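Long-range contact in putative (Helicobacter pylori, PDB 4O8S), which probably transfers nucleotidyl groups as a member of the nucleotidyltransferase superfamily, related to the AbiEii toxins of type IV toxin-antitoxin systems: residues Asn165-Ser176 with Leu209-Leu220. Sequence-based numbering, arbitrary orientation.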
loop_
_atom_site.group_PDB
_atom_site.type_symbol
_atom_site.label_atom_id
_atom_site.label_comp_id
_atom_site.label_asym_id
_atom_site.label_seq_id
_atom_site.Cartn_x
_atom_site.Cartn_y
_atom_site.Cartn_z
ATOM N N ASN A 165 -7.580 -13.971 7.463
ATOM C CA ASN A 165 -8.526 -15.060 7.705
ATOM C C ASN A 165 -8.099 -16.302 6.915
ATOM O O ASN A 165 -7.053 -16.276 6.245
ATOM C CB ASN A 165 -9.959 -14.629 7.369
ATOM C CG ASN A 165 -10.110 -14.147 5.931
ATOM O OD1 ASN A 165 -9.453 -14.649 5.007
ATOM N ND2 ASN A 165 -10.991 -13.167 5.734
ATOM N N LEU A 166 -8.895 -17.372 6.975
ATOM C CA LEU A 166 -8.554 -18.616 6.274
ATOM C C LEU A 166 -8.300 -18.414 4.795
ATOM O O LEU A 166 -7.365 -18.987 4.235
ATOM C CB LEU A 166 -9.645 -19.678 6.455
ATOM C CG LEU A 166 -9.489 -20.584 7.680
ATOM C CD1 LEU A 166 -10.720 -21.470 7.882
ATOM C CD2 LEU A 166 -8.233 -21.427 7.546
ATOM N N ASP A 167 -9.134 -17.599 4.160
ATOM C CA ASP A 167 -9.013 -17.386 2.730
ATOM C C ASP A 167 -7.722 -16.641 2.390
ATOM O O ASP A 167 -6.989 -17.034 1.482
ATOM C CB ASP A 167 -10.234 -16.631 2.191
ATOM C CG ASP A 167 -10.066 -16.214 0.730
ATOM O OD1 ASP A 167 -10.281 -17.075 -0.160
ATOM O OD2 ASP A 167 -9.713 -15.028 0.475
ATOM N N LEU A 168 -7.446 -15.560 3.115
ATOM C CA LEU A 168 -6.228 -14.780 2.875
ATOM C C LEU A 168 -4.985 -15.619 3.172
ATOM O O LEU A 168 -4.024 -15.608 2.395
ATOM C CB LEU A 168 -6.223 -13.515 3.740
ATOM C CG LEU A 168 -7.307 -12.482 3.433
ATOM C CD1 LEU A 168 -7.234 -11.340 4.431
ATOM C CD2 LEU A 168 -7.156 -11.957 2.008
ATOM N N ALA A 169 -5.013 -16.336 4.299
ATOM C CA ALA A 169 -3.898 -17.189 4.704
ATOM C C ALA A 169 -3.657 -18.285 3.682
ATOM O O ALA A 169 -2.505 -18.579 3.324
ATOM C CB ALA A 169 -4.151 -17.800 6.076
ATOM N N SER A 170 -4.743 -18.886 3.206
ATOM C CA SER A 170 -4.617 -19.968 2.240
ATOM C C SER A 170 -3.953 -19.471 0.965
ATOM O O SER A 170 -3.065 -20.133 0.414
ATOM C CB SER A 170 -5.978 -20.593 1.929
ATOM O OG SER A 170 -5.835 -21.605 0.945
ATOM N N ARG A 171 -4.369 -18.293 0.508
ATOM C CA ARG A 171 -3.788 -17.700 -0.691
ATOM C C ARG A 171 -2.329 -17.300 -0.464
ATOM O O ARG A 171 -1.487 -17.457 -1.353
ATOM C CB ARG A 171 -4.613 -16.486 -1.140
ATOM C CG ARG A 171 -6.076 -16.820 -1.493
ATOM C CD ARG A 171 -6.971 -15.573 -1.454
ATOM N NE ARG A 171 -6.617 -14.599 -2.490
ATOM C CZ ARG A 171 -7.011 -13.324 -2.489
ATOM N NH1 ARG A 171 -7.773 -12.857 -1.502
ATOM N NH2 ARG A 171 -6.639 -12.508 -3.471
ATOM N N LEU A 172 -2.027 -16.789 0.728
ATOM C CA LEU A 172 -0.666 -16.362 1.044
ATOM C C LEU A 172 0.260 -17.571 1.046
ATOM O O LEU A 172 1.373 -17.502 0.519
ATOM C CB LEU A 172 -0.617 -15.678 2.405
ATOM C CG LEU A 172 0.760 -15.174 2.846
ATOM C CD1 LEU A 172 1.175 -13.949 2.039
ATOM C CD2 LEU A 172 0.756 -14.872 4.338
ATOM N N LYS A 173 -0.223 -18.671 1.629
ATOM C CA LYS A 173 0.480 -19.953 1.646
ATOM C C LYS A 173 0.739 -20.446 0.229
ATOM O O LYS A 173 1.858 -20.847 -0.104
ATOM C CB LYS A 173 -0.336 -20.988 2.432
ATOM C CG LYS A 173 0.356 -22.330 2.654
ATOM C CD LYS A 173 -0.494 -23.256 3.528
ATOM C CE LYS A 173 0.115 -24.657 3.609
ATOM N NZ LYS A 173 -0.629 -25.570 4.535
ATOM N N ASP A 174 -0.295 -20.394 -0.609
ATOM C CA ASP A 174 -0.192 -20.799 -2.006
ATOM C C ASP A 174 0.876 -19.969 -2.725
ATOM O O ASP A 174 1.712 -20.499 -3.460
ATOM C CB ASP A 174 -1.553 -20.618 -2.681
ATOM C CG ASP A 174 -1.774 -21.575 -3.845
ATOM O OD1 ASP A 174 -0.809 -21.886 -4.586
ATOM O OD2 ASP A 174 -2.935 -22.007 -4.024
ATOM N N PHE A 175 0.847 -18.660 -2.487
ATOM C CA PHE A 175 1.782 -17.729 -3.118
ATOM C C PHE A 175 3.229 -17.984 -2.700
ATOM O O PHE A 175 4.147 -17.793 -3.492
ATOM C CB PHE A 175 1.389 -16.288 -2.751
ATOM C CG PHE A 175 2.466 -15.259 -3.022
ATOM C CD1 PHE A 175 2.816 -14.917 -4.326
ATOM C CD2 PHE A 175 3.104 -14.605 -1.964
ATOM C CE1 PHE A 175 3.802 -13.947 -4.583
ATOM C CE2 PHE A 175 4.092 -13.627 -2.202
ATOM C CZ PHE A 175 4.444 -13.303 -3.520
ATOM N N SER A 176 3.429 -18.400 -1.451
ATOM C CA SER A 176 4.772 -18.436 -0.873
ATOM C C SER A 176 5.336 -19.849 -0.665
ATOM O O SER A 176 6.361 -20.015 0.000
ATOM C CB SER A 176 4.785 -17.680 0.458
ATOM O OG SER A 176 3.937 -18.309 1.407
ATOM N N LEU A 209 8.632 -15.790 4.846
ATOM C CA LEU A 209 7.216 -15.654 4.482
ATOM C C LEU A 209 6.535 -17.000 4.254
ATOM O O LEU A 209 5.417 -17.217 4.735
ATOM C CB LEU A 209 7.008 -14.757 3.248
ATOM C CG LEU A 209 5.536 -14.732 2.787
ATOM C CD1 LEU A 209 4.632 -14.184 3.897
ATOM C CD2 LEU A 209 5.337 -13.964 1.470
ATOM N N GLY A 210 7.185 -17.893 3.510
ATOM C CA GLY A 210 6.617 -19.209 3.253
ATOM C C GLY A 210 6.265 -19.939 4.539
ATOM O O GLY A 210 5.178 -20.534 4.678
ATOM N N VAL A 211 7.176 -19.865 5.505
ATOM C CA VAL A 211 6.964 -20.535 6.784
ATOM C C VAL A 211 5.889 -19.853 7.631
ATOM O O VAL A 211 5.033 -20.535 8.201
ATOM C CB VAL A 211 8.287 -20.671 7.568
ATOM C CG1 VAL A 211 8.043 -21.247 8.953
ATOM C CG2 VAL A 211 9.257 -21.547 6.786
HETATM N N MSE A 212 5.922 -18.522 7.723
HETATM C CA MSE A 212 4.890 -17.789 8.472
HETATM C C MSE A 212 3.502 -18.063 7.924
HETATM O O MSE A 212 2.538 -18.185 8.684
HETATM C CB MSE A 212 5.138 -16.277 8.443
HETATM C CG MSE A 212 6.370 -15.832 9.225
HETATM SE SE MSE A 212 6.520 -13.855 9.344
HETATM C CE MSE A 212 6.803 -13.528 7.473
ATOM N N ALA A 213 3.396 -18.152 6.598
ATOM C CA ALA A 213 2.102 -18.379 5.974
ATOM C C ALA A 213 1.571 -19.748 6.381
ATOM O O ALA A 213 0.367 -19.919 6.554
ATOM C CB ALA A 213 2.211 -18.267 4.476
ATOM N N GLN A 214 2.472 -20.717 6.536
ATOM C CA GLN A 214 2.092 -22.041 7.005
ATOM C C GLN A 214 1.516 -21.951 8.399
ATOM O O GLN A 214 0.439 -22.492 8.668
ATOM C CB GLN A 214 3.302 -22.978 7.036
ATOM C CG GLN A 214 3.839 -23.364 5.677
ATOM C CD GLN A 214 4.707 -24.607 5.738
ATOM O OE1 GLN A 214 5.028 -25.107 6.826
ATOM N NE2 GLN A 214 5.085 -25.122 4.570
ATOM N N LEU A 215 2.245 -21.270 9.282
ATOM C CA LEU A 215 1.853 -21.138 10.684
ATOM C C LEU A 215 0.505 -20.465 10.829
ATOM O O LEU A 215 -0.370 -20.952 11.556
ATOM C CB LEU A 215 2.880 -20.320 11.469
ATOM C CG LEU A 215 3.917 -21.086 12.291
ATOM C CD1 LEU A 215 4.892 -21.760 11.365
ATOM C CD2 LEU A 215 4.648 -20.161 13.256
ATOM N N ILE A 216 0.360 -19.322 10.156
ATOM C CA ILE A 216 -0.874 -18.541 10.221
ATOM C C ILE A 216 -2.039 -19.410 9.757
ATOM O O ILE A 216 -3.059 -19.511 10.433
ATOM C CB ILE A 216 -0.756 -17.245 9.371
ATOM C CG1 ILE A 216 0.298 -16.320 9.994
ATOM C CG2 ILE A 216 -2.107 -16.528 9.264
ATOM C CD1 ILE A 216 0.823 -15.220 9.067
ATOM N N HIS A 217 -1.872 -20.063 8.616
ATOM C CA HIS A 217 -2.910 -20.937 8.111
ATOM C C HIS A 217 -3.215 -22.090 9.085
ATOM O O HIS A 217 -4.369 -22.477 9.257
ATOM C CB HIS A 217 -2.520 -21.477 6.740
ATOM C CG HIS A 217 -3.579 -22.329 6.115
ATOM N ND1 HIS A 217 -3.464 -23.700 6.014
ATOM C CD2 HIS A 217 -4.780 -22.008 5.578
ATOM C CE1 HIS A 217 -4.547 -24.184 5.431
ATOM N NE2 HIS A 217 -5.363 -23.181 5.159
ATOM N N LYS A 218 -2.178 -22.611 9.733
ATOM C CA LYS A 218 -2.318 -23.728 10.665
ATOM C C LYS A 218 -3.089 -23.312 11.901
ATOM O O LYS A 218 -4.028 -23.997 12.317
ATOM C CB LYS A 218 -0.935 -24.258 11.068
ATOM C CG LYS A 218 -0.944 -25.409 12.079
ATOM C CD LYS A 218 0.492 -25.876 12.368
ATOM C CE LYS A 218 0.546 -27.015 13.391
ATOM N NZ LYS A 218 1.949 -27.452 13.704
ATOM N N LYS A 219 -2.680 -22.202 12.503
ATOM C CA LYS A 219 -3.393 -21.661 13.650
ATOM C C LYS A 219 -4.890 -21.485 13.360
ATOM O O LYS A 219 -5.734 -21.865 14.181
ATOM C CB LYS A 219 -2.792 -20.324 14.086
ATOM C CG LYS A 219 -3.601 -19.643 15.182
ATOM C CD LYS A 219 -3.196 -18.179 15.392
ATOM C CE LYS A 219 -1.872 -18.049 16.146
ATOM N NZ LYS A 219 -1.862 -16.895 17.115
ATOM N N LEU A 220 -5.204 -20.913 12.194
ATOM C CA LEU A 220 -6.586 -20.612 11.806
ATOM C C LEU A 220 -7.413 -21.889 11.655
ATOM O O LEU A 220 -8.595 -21.918 12.005
ATOM C CB LEU A 220 -6.619 -19.792 10.504
ATOM C CG LEU A 220 -6.136 -18.332 10.622
ATOM C CD1 LEU A 220 -5.900 -17.663 9.253
ATOM C CD2 LEU A 220 -7.115 -17.525 11.450
HETATM O O HOH W 1 4.080 -21.233 2.318
#
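H217 sits as a knob in a hole formed by L166, A169, S170 and K173, central to an antiparallel pairing of helix 166-176 with 209-220, part of the long helix 202-231. The axes of 166-176 and 209-220 approach to 8.4 Å at an angle of 152°, a closeness that suits A169, A213 and G210, with one side-chain carbon or none. A169 offers just a methyl, which meets the edge of the imidazole and lies 3.6 Å from L220 CD1. The extended K173 crosses H217 at about a right angle, its aliphatic CD 3.9 Å from H217 ND1. At the more exposed end the apolar L166 and L220 side chains run past each other in opposite directions, L166 CD2 3.7 Å from L220 CB. A213 CB packs against L172 CD2 at 3.7 Å, and L209 fills the buried side, its CD2 at the edge of the F175 ring. G210, lacking a side chain, lets S176 O press to 3.4 Å from its CA. Beyond this shell, L209 rests on L150 and A157 of helix 147-159, while F175 leans on L182 and Y186 of helix 179-192. N165 is the N-cap; its OD1 accepts from L168 N, the N-H...O angle 172°. S176 OG donates to L172 O, and one water donates to both S176 OG and G210 O, bridging the helices.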